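Local atomic coordinates of reticulocyte-binding protein 2a (Plasmodium vivax, PDB entry 4Z8N), a protein that probably mediates binding of the parasite to red blood cells during invasion, this chain being its mostly helical erythrocyte-binding domain. Residues Asp3-Leu8 / Ser19-Phe24; Leu212-Ile217 / Asp271-Ala276; Lys190-Ile195 / Val199-Ile204. All blocks are in the same frame, centred on the assembly; numbering follows the deposited sequence.

Contact 1. Residues Asp3-Leu8 / Ser19-Phe24; sequences DILRYL and STVYPF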
loop_
_atom_site.group_PDB
_atom_site.type_symbol
_atom_site.label_atom_id
_atom_site.label_comp_id
_atom_site.label_asym_id
_atom_site.label_seq_id
_atom_site.Cartn_x
_atom_site.Cartn_y
_atom_site.Cartn_z
ATOM N N ASP A 3 -0.318 14.694 4.921
ATOM C CA ASP A 3 0.174 13.494 5.584
ATOM C C ASP A 3 0.686 12.519 4.533
ATOM O O ASP A 3 -0.097 11.851 3.853
ATOM C CB ASP A 3 -0.919 12.845 6.435
ATOM C CG ASP A 3 -0.430 11.612 7.181
ATOM O OD1 ASP A 3 0.801 11.410 7.279
ATOM O OD2 ASP A 3 -1.281 10.845 7.680
ATOM N N ILE A 4 2.005 12.437 4.411
ATOM C CA ILE A 4 2.635 11.632 3.377
ATOM C C ILE A 4 2.351 10.135 3.560
ATOM O O ILE A 4 2.391 9.368 2.596
ATOM C CB ILE A 4 4.164 11.887 3.342
ATOM C CG1 ILE A 4 4.767 11.423 2.015
ATOM C CG2 ILE A 4 4.860 11.244 4.538
ATOM C CD1 ILE A 4 6.213 11.839 1.829
ATOM N N LEU A 5 2.034 9.726 4.786
ATOM C CA LEU A 5 1.784 8.313 5.073
ATOM C C LEU A 5 0.443 7.833 4.522
ATOM O O LEU A 5 0.147 6.641 4.553
ATOM C CB LEU A 5 1.842 8.050 6.578
ATOM C CG LEU A 5 3.214 8.200 7.234
ATOM C CD1 LEU A 5 3.234 7.532 8.600
ATOM C CD2 LEU A 5 4.302 7.632 6.339
ATOM N N ARG A 6 -0.360 8.759 4.015
ATOM C CA ARG A 6 -1.632 8.400 3.398
ATOM C C ARG A 6 -1.441 7.632 2.094
ATOM O O ARG A 6 -2.354 6.945 1.636
ATOM C CB ARG A 6 -2.475 9.651 3.138
ATOM C CG ARG A 6 -3.149 10.210 4.380
ATOM C CD ARG A 6 -4.130 11.319 4.030
ATOM N NE ARG A 6 -3.470 12.478 3.437
ATOM C CZ ARG A 6 -4.107 13.577 3.044
ATOM N NH1 ARG A 6 -5.423 13.668 3.183
ATOM N NH2 ARG A 6 -3.430 14.587 2.515
ATOM N N TYR A 7 -0.254 7.746 1.498
ATOM C CA TYR A 7 -0.017 7.149 0.185
ATOM C C TYR A 7 1.365 6.522 0.025
ATOM O O TYR A 7 1.573 5.698 -0.866
ATOM C CB TYR A 7 -0.222 8.198 -0.917
ATOM C CG TYR A 7 0.669 9.422 -0.808
ATOM C CD1 TYR A 7 1.948 9.434 -1.354
ATOM C CD2 TYR A 7 0.222 10.572 -0.166
ATOM C CE1 TYR A 7 2.759 10.559 -1.259
ATOM C CE2 TYR A 7 1.022 11.697 -0.065
ATOM C CZ TYR A 7 2.288 11.686 -0.612
ATOM O OH TYR A 7 3.079 12.810 -0.507
ATOM N N LEU A 8 2.313 6.907 0.872
ATOM C CA LEU A 8 3.698 6.513 0.640
ATOM C C LEU A 8 3.986 5.075 1.056
ATOM O O LEU A 8 4.209 4.781 2.229
ATOM C CB LEU A 8 4.660 7.461 1.360
ATOM C CG LEU A 8 6.136 7.211 1.029
ATOM C CD1 LEU A 8 6.373 7.246 -0.477
ATOM C CD2 LEU A 8 7.033 8.214 1.735
ATOM N N SER A 19 4.792 -1.243 3.313
ATOM C CA SER A 19 3.990 -0.093 3.697
ATOM C C SER A 19 4.587 0.641 4.892
ATOM O O SER A 19 5.212 0.033 5.760
ATOM C CB SER A 19 2.556 -0.528 4.005
ATOM O OG SER A 19 1.743 0.583 4.330
ATOM N N THR A 20 4.394 1.955 4.925
ATOM C CA THR A 20 4.885 2.772 6.028
ATOM C C THR A 20 3.895 2.787 7.187
ATOM O O THR A 20 4.168 3.366 8.238
ATOM C CB THR A 20 5.157 4.218 5.579
ATOM O OG1 THR A 20 4.013 4.722 4.879
ATOM C CG2 THR A 20 6.373 4.277 4.668
ATOM N N VAL A 21 2.747 2.148 6.988
ATOM C CA VAL A 21 1.714 2.090 8.015
ATOM C C VAL A 21 1.393 0.644 8.403
ATOM O O VAL A 21 1.600 -0.284 7.618
ATOM C CB VAL A 21 0.418 2.798 7.553
ATOM C CG1 VAL A 21 0.705 4.243 7.171
ATOM C CG2 VAL A 21 -0.224 2.053 6.397
ATOM N N TYR A 22 0.906 0.467 9.628
ATOM C CA TYR A 22 0.522 -0.842 10.151
ATOM C C TYR A 22 -0.434 -1.550 9.192
ATOM O O TYR A 22 -1.342 -0.920 8.657
ATOM C CB TYR A 22 -0.123 -0.670 11.531
ATOM C CG TYR A 22 -0.469 -1.954 12.250
ATOM C CD1 TYR A 22 -1.673 -2.607 12.010
ATOM C CD2 TYR A 22 0.397 -2.502 13.188
ATOM C CE1 TYR A 22 -1.995 -3.776 12.669
ATOM C CE2 TYR A 22 0.080 -3.669 13.855
ATOM C CZ TYR A 22 -1.116 -4.303 13.590
ATOM O OH TYR A 22 -1.435 -5.466 14.252
ATOM N N PRO A 23 -0.240 -2.861 8.968
ATOM C CA PRO A 23 0.759 -3.756 9.562
ATOM C C PRO A 23 2.047 -3.910 8.746
ATOM O O PRO A 23 2.722 -4.930 8.891
ATOM C CB PRO A 23 0.013 -5.086 9.620
ATOM C CG PRO A 23 -0.817 -5.063 8.376
ATOM C CD PRO A 23 -1.208 -3.613 8.148
ATOM N N PHE A 24 2.350 -2.935 7.891
ATOM C CA PHE A 24 3.645 -2.823 7.205
ATOM C C PHE A 24 3.941 -3.917 6.168
ATOM O O PHE A 24 4.319 -3.609 5.036
ATOM C CB PHE A 24 4.776 -2.778 8.239
ATOM C CG PHE A 24 4.524 -1.808 9.361
ATOM C CD1 PHE A 24 4.566 -0.442 9.136
ATOM C CD2 PHE A 24 4.232 -2.264 10.638
ATOM C CE1 PHE A 24 4.327 0.452 10.164
ATOM C CE2 PHE A 24 3.991 -1.377 11.670
ATOM C CZ PHE A 24 4.038 -0.016 11.433
#
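Thr20 loses more surface here than any other residue of the two segments, and it meets Leu5 and Leu8 by different chemistry. Its OG1 donates to Leu8 O at 2.7 Å; the C=O...OG1 angle of 161° puts the donor almost in line with the carbonyl bond. The first torsion of Thr20 (chi1 50°) sets OG1 between its own backbone N and carbonyl carbon, aiming it across the gap, while its methyl CG2 flanks the same oxygen at 3.3 Å from Leu8 O. Leu5 approaches at an oblique angle: CD2 lies 3.3 Å from Thr20 OG1 and also rests on Thr20 CB. At the base of Leu5, Val21 adds a methyl, with CG1 3.6 Å from Leu5 O and 4.0 Å from Leu5 CB.

Each segment is shaped by a local turn. Asp3 OD1 accepts from Leu5 N in an Asx turn, the N-H arriving from above the carboxylate plane, 67° out of it. Ser19 OG accepts from Val21 N at 3.2 Å in an ST turn. The segments flank the small antiparallel hairpin of strands 9-11 and 17-19, whose Asp9 holds Ser19 OG and Thr20 N through OD1. Tyr111 of helix 94-115 packs on Leu5, Leu8 and Thr20, and Arg269 of helix 246-297 bonds to Leu5 O. The contact thus ties the N-terminal segment to the loop after the hairpin: a single directed bond fixes the buried Thr20 hydroxyl, while the methyl contacts around it are less directional.

Contact 2. Residues Leu212-Ile217 / Asp271-Ala276; sequences LDIITI and DTTTAA
The phenol ring of Tyr7, from the N-terminal segment, lies against Ile214 and Ala276, which also touch each other across this contact. Ile4 O stands over the centre of one ring face; over the opposite face sits Ile214 CD1, also near the centre at about 3.7 Å from the ring plane, with Ile214 CG1 offset toward the rim. Ala276 CB comes to the ring's border beside CD2. The two segments themselves supply no aromatic group; they form an antiparallel helix pair in the elongated Rh5-type coiled-coil domain.

Helix 199-237 and helix 246-297 follow one another in the chain and run in roughly opposite directions here. The backbones come near, with Ile214 CA 7.0 Å from Thr273 CA, and a branched side chain on each fills the interval. Ile214 CG2 meets Thr273 CG2 at 3.6 Å, the two side chains sliding past one another in opposite senses. The approach is nearly reciprocal, since Ile214 CG2 is 4.1 Å from Thr273 O and Thr273 CG2 is 4.1 Å from Ile214 O.

Ile214 uses its two branches for different tasks. CG2 takes the Thr273 methyl, whereas CG1, with CD1 fully extended from it (chi2 176°), leads out to the alanine and the ring. Ile215, on another side of the same helix, packs on Lys178 and Leu181 of helix 168-194, so helix 199-237 is held from two directions. All three touching residues are buried and the interface is apolar: the Thr273 hydroxyl is turned back to Arg269 O within its own helix, while Ile214 CD1 reaches Ala276 CB at 4.3 Å.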
loop_
_atom_site.group_PDB
_atom_site.type_symbol
_atom_site.label_atom_id
_atom_site.label_comp_id
_atom_site.label_asym_id
_atom_site.label_seq_id
_atom_site.Cartn_x
_atom_site.Cartn_y
_atom_site.Cartn_z
ATOM N N LEU A 212 1.570 11.988 -10.068
ATOM C CA LEU A 212 1.786 10.822 -10.916
ATOM C C LEU A 212 2.411 9.680 -10.110
ATOM O O LEU A 212 2.081 8.512 -10.320
ATOM C CB LEU A 212 2.666 11.179 -12.120
ATOM C CG LEU A 212 2.007 12.033 -13.213
ATOM C CD1 LEU A 212 3.027 12.476 -14.253
ATOM C CD2 LEU A 212 0.867 11.282 -13.882
ATOM N N ASP A 213 3.299 10.024 -9.179
ATOM C CA ASP A 213 3.932 9.029 -8.309
ATOM C C ASP A 213 2.922 8.361 -7.385
ATOM O O ASP A 213 2.981 7.154 -7.153
ATOM C CB ASP A 213 5.040 9.668 -7.472
ATOM C CG ASP A 213 6.267 10.004 -8.289
ATOM O OD1 ASP A 213 6.503 9.329 -9.313
ATOM O OD2 ASP A 213 6.993 10.943 -7.905
ATOM N N ILE A 214 2.012 9.163 -6.844
ATOM C CA ILE A 214 0.929 8.651 -6.013
ATOM C C ILE A 214 0.051 7.693 -6.819
ATOM O O ILE A 214 -0.350 6.640 -6.322
ATOM C CB ILE A 214 0.068 9.800 -5.446
ATOM C CG1 ILE A 214 0.868 10.613 -4.426
ATOM C CG2 ILE A 214 -1.189 9.263 -4.797
ATOM C CD1 ILE A 214 0.127 11.824 -3.896
ATOM N N ILE A 215 -0.237 8.057 -8.064
ATOM C CA ILE A 215 -1.038 7.204 -8.943
ATOM C C ILE A 215 -0.327 5.878 -9.211
ATOM O O ILE A 215 -0.958 4.818 -9.207
ATOM C CB ILE A 215 -1.363 7.916 -10.274
ATOM C CG1 ILE A 215 -2.356 9.051 -10.021
ATOM C CG2 ILE A 215 -1.941 6.942 -11.295
ATOM C CD1 ILE A 215 -2.773 9.792 -11.262
ATOM N N THR A 216 0.986 5.938 -9.421
ATOM C CA THR A 216 1.787 4.731 -9.615
ATOM C C THR A 216 1.662 3.779 -8.420
ATOM O O THR A 216 1.456 2.580 -8.594
ATOM C CB THR A 216 3.269 5.073 -9.849
ATOM O OG1 THR A 216 3.397 5.813 -11.070
ATOM C CG2 THR A 216 4.104 3.807 -9.952
ATOM N N ILE A 217 1.778 4.323 -7.211
ATOM C CA ILE A 217 1.566 3.541 -5.995
ATOM C C ILE A 217 0.131 3.013 -5.926
ATOM O O ILE A 217 -0.102 1.852 -5.589
ATOM C CB ILE A 217 1.859 4.375 -4.731
ATOM C CG1 ILE A 217 3.319 4.824 -4.714
ATOM C CG2 ILE A 217 1.548 3.575 -3.477
ATOM C CD1 ILE A 217 3.646 5.786 -3.587
ATOM N N ASP A 271 -7.834 3.636 -0.367
ATOM C CA ASP A 271 -8.736 4.679 0.115
ATOM C C ASP A 271 -7.994 5.993 0.364
ATOM O O ASP A 271 -8.286 7.008 -0.272
ATOM C CB ASP A 271 -9.446 4.219 1.395
ATOM C CG ASP A 271 -10.605 5.129 1.795
ATOM O OD1 ASP A 271 -10.558 6.348 1.522
ATOM O OD2 ASP A 271 -11.577 4.617 2.391
ATOM N N THR A 272 -7.039 5.969 1.290
ATOM C CA THR A 272 -6.329 7.180 1.698
ATOM C C THR A 272 -5.536 7.810 0.551
ATOM O O THR A 272 -5.285 9.013 0.553
ATOM C CB THR A 272 -5.375 6.896 2.876
ATOM O OG1 THR A 272 -4.510 5.803 2.548
ATOM C CG2 THR A 272 -6.166 6.546 4.129
ATOM N N THR A 273 -5.151 6.993 -0.424
ATOM C CA THR A 273 -4.441 7.473 -1.608
ATOM C C THR A 273 -5.299 8.461 -2.397
ATOM O O THR A 273 -4.812 9.487 -2.875
ATOM C CB THR A 273 -4.026 6.296 -2.518
ATOM O OG1 THR A 273 -2.931 5.594 -1.919
ATOM C CG2 THR A 273 -3.605 6.786 -3.889
ATOM N N THR A 274 -6.585 8.148 -2.508
ATOM C CA THR A 274 -7.545 8.995 -3.207
ATOM C C THR A 274 -7.680 10.366 -2.547
ATOM O O THR A 274 -7.739 11.392 -3.227
ATOM C CB THR A 274 -8.930 8.323 -3.262
ATOM O OG1 THR A 274 -8.806 7.021 -3.847
ATOM C CG2 THR A 274 -9.910 9.159 -4.080
ATOM N N ALA A 275 -7.731 10.374 -1.218
ATOM C CA ALA A 275 -7.853 11.614 -0.459
ATOM C C ALA A 275 -6.621 12.495 -0.641
ATOM O O ALA A 275 -6.715 13.723 -0.630
ATOM C CB ALA A 275 -8.073 11.314 1.016
ATOM N N ALA A 276 -5.464 11.862 -0.796
ATOM C CA ALA A 276 -4.228 12.602 -1.006
ATOM C C ALA A 276 -4.260 13.304 -2.360
ATOM O O ALA A 276 -3.842 14.451 -2.483
ATOM C CB ALA A 276 -3.028 11.678 -0.905
#

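Contact 3. Residues Lys190-Ile195 / Val199-Ile204; sequences KVKQEI and VTISAI
Segments 190-195 and 199-204 run antiparallel, joined by three residues, and their nearest CA atoms are those of Lys192 and Ile201, 8.1 Å apart. Val191 O accepts from Glu194 N and from Ile195 N, the latter at 2.8 Å, before the chain turns away at Ile195, whose backbone is extended (phi -121°, psi 137°).

At that spacing one side chain bridges the gap. Ile201 faces the other segment, and its CD1 touches Val191 CG1 at 4.0 Å and Ile195 CG2 at 4.1 Å; the Val191 side chain runs past it the opposite way, while that of Ile195 crosses it at a slant. Its second branch, CG2, lies 4.1 Å from Lys192 CG, so the lysine contributes its aliphatic stem. The far end of Lys192 bends at chi3 (-99°), and NZ bonds back to Met188 O. Ile201 also packs on Met188 and on Leu291 of helix 246-297, which extends the apolar patch beyond the two segments. Helices 168-194 and 199-237 thus form an antiparallel helical hairpin near one end of this elongated, mostly helical domain of the Rh5 coiled-coil family.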
loop_
_atom_site.group_PDB
_atom_site.type_symbol
_atom_site.label_atom_id
_atom_site.label_comp_id
_atom_site.label_asym_id
_atom_site.label_seq_id
_atom_site.Cartn_x
_atom_site.Cartn_y
_atom_site.Cartn_z
ATOM N N LYS A 190 5.235 23.250 -23.054
ATOM C CA LYS A 190 4.982 24.359 -23.966
ATOM C C LYS A 190 5.100 25.692 -23.227
ATOM O O LYS A 190 5.529 26.694 -23.798
ATOM C CB LYS A 190 3.601 24.227 -24.614
ATOM C CG LYS A 190 3.342 25.231 -25.723
ATOM C CD LYS A 190 4.373 25.093 -26.831
ATOM C CE LYS A 190 4.600 26.413 -27.539
ATOM N NZ LYS A 190 5.707 26.319 -28.528
ATOM N N VAL A 191 4.718 25.692 -21.951
ATOM C CA VAL A 191 4.797 26.886 -21.114
ATOM C C VAL A 191 6.244 27.338 -20.919
ATOM O O VAL A 191 6.553 28.529 -21.022
ATOM C CB VAL A 191 4.148 26.648 -19.734
ATOM C CG1 VAL A 191 4.443 27.806 -18.794
ATOM C CG2 VAL A 191 2.650 26.441 -19.880
ATOM N N LYS A 192 7.133 26.384 -20.654
ATOM C CA LYS A 192 8.539 26.701 -20.421
ATOM C C LYS A 192 9.237 27.227 -21.676
ATOM O O LYS A 192 10.302 27.835 -21.591
ATOM C CB LYS A 192 9.282 25.475 -19.887
ATOM C CG LYS A 192 9.063 25.220 -18.399
ATOM C CD LYS A 192 10.024 24.167 -17.864
ATOM C CE LYS A 192 9.362 22.797 -17.773
ATOM N NZ LYS A 192 7.878 22.884 -17.696
ATOM N N GLN A 193 8.636 26.996 -22.839
ATOM C CA GLN A 193 9.169 27.538 -24.085
ATOM C C GLN A 193 8.804 29.011 -24.244
ATOM O O GLN A 193 9.485 29.755 -24.947
ATOM C CB GLN A 193 8.653 26.748 -25.291
ATOM C CG GLN A 193 9.312 25.394 -25.501
ATOM C CD GLN A 193 8.821 24.705 -26.765
ATOM O OE1 GLN A 193 7.740 25.008 -27.270
ATOM N NE2 GLN A 193 9.620 23.780 -27.285
ATOM N N GLU A 194 7.728 29.425 -23.584
ATOM C CA GLU A 194 7.168 30.758 -23.784
ATOM C C GLU A 194 7.376 31.686 -22.589
ATOM O O GLU A 194 7.412 32.906 -22.741
ATOM C CB GLU A 194 5.672 30.651 -24.095
ATOM C CG GLU A 194 5.352 29.833 -25.341
ATOM C CD GLU A 194 5.849 30.492 -26.616
ATOM O OE1 GLU A 194 5.908 31.738 -26.659
ATOM O OE2 GLU A 194 6.182 29.761 -27.573
ATOM N N ILE A 195 7.503 31.105 -21.401
ATOM C CA ILE A 195 7.595 31.888 -20.173
ATOM C C ILE A 195 8.902 31.610 -19.436
ATOM O O ILE A 195 9.333 30.462 -19.330
ATOM C CB ILE A 195 6.404 31.587 -19.227
ATOM C CG1 ILE A 195 5.077 31.688 -19.982
ATOM C CG2 ILE A 195 6.411 32.524 -18.027
ATOM C CD1 ILE A 195 4.800 33.061 -20.549
ATOM N N VAL A 199 9.138 30.048 -9.601
ATOM C CA VAL A 199 8.817 29.057 -8.573
ATOM C C VAL A 199 7.415 28.468 -8.743
ATOM O O VAL A 199 7.176 27.316 -8.380
ATOM C CB VAL A 199 8.951 29.648 -7.150
ATOM C CG1 VAL A 199 10.413 29.929 -6.830
ATOM C CG2 VAL A 199 8.111 30.910 -7.001
ATOM N N THR A 200 6.493 29.251 -9.297
ATOM C CA THR A 200 5.142 28.757 -9.559
ATOM C C THR A 200 5.175 27.650 -10.611
ATOM O O THR A 200 4.530 26.614 -10.455
ATOM C CB THR A 200 4.201 29.884 -10.025
ATOM O OG1 THR A 200 4.068 30.856 -8.982
ATOM C CG2 THR A 200 2.821 29.327 -10.370
ATOM N N ILE A 201 5.940 27.873 -11.674
ATOM C CA ILE A 201 6.130 26.859 -12.706
ATOM C C ILE A 201 6.802 25.621 -12.120
ATOM O O ILE A 201 6.386 24.492 -12.382
ATOM C CB ILE A 201 6.971 27.402 -13.883
ATOM C CG1 ILE A 201 6.163 28.429 -14.679
ATOM C CG2 ILE A 201 7.434 26.267 -14.792
ATOM C CD1 ILE A 201 6.917 29.036 -15.851
ATOM N N SER A 202 7.837 25.844 -11.316
ATOM C CA SER A 202 8.564 24.752 -10.682
ATOM C C SER A 202 7.655 23.945 -9.759
ATOM O O SER A 202 7.748 22.720 -9.705
ATOM C CB SER A 202 9.765 25.291 -9.905
ATOM O OG SER A 202 10.653 25.986 -10.761
ATOM N N ALA A 203 6.769 24.634 -9.046
ATOM C CA ALA A 203 5.847 23.977 -8.120
ATOM C C ALA A 203 4.821 23.094 -8.840
ATOM O O ALA A 203 4.487 22.007 -8.374
ATOM C CB ALA A 203 5.135 25.021 -7.260
ATOM N N ILE A 204 4.324 23.583 -9.973
ATOM C CA ILE A 204 3.348 22.875 -10.802
ATOM C C ILE A 204 3.935 21.558 -11.296
ATOM O O ILE A 204 3.352 20.475 -11.159
ATOM C CB ILE A 204 2.938 23.751 -12.003
ATOM C CG1 ILE A 204 2.070 24.913 -11.538
ATOM C CG2 ILE A 204 2.209 22.960 -13.056
ATOM C CD1 ILE A 204 1.668 25.843 -12.652
#

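How the contacts relate
Contacts 2 and 3 both use helix 199-237, pairing it with helix 246-297 in one case and helix 168-194 in the other, and both rely on isoleucine methyls. Their settings differ: contact 2 is fully buried, its centre about 10 Å from the centre of the chain, whereas the centre of contact 3 lies about 32 Å from it and the contact includes an exposed lysine. Contact 1, partly buried, joins segments outside the long helices and alone among the three has a hydrogen bond between its segments. It abuts contact 2, where Arg6 O probably bonds to Thr272 OG1 and Tyr7 O packs on Ile217 CG2. Contact 3 touches neither; its nearest atoms are about 9 Å from contact 2.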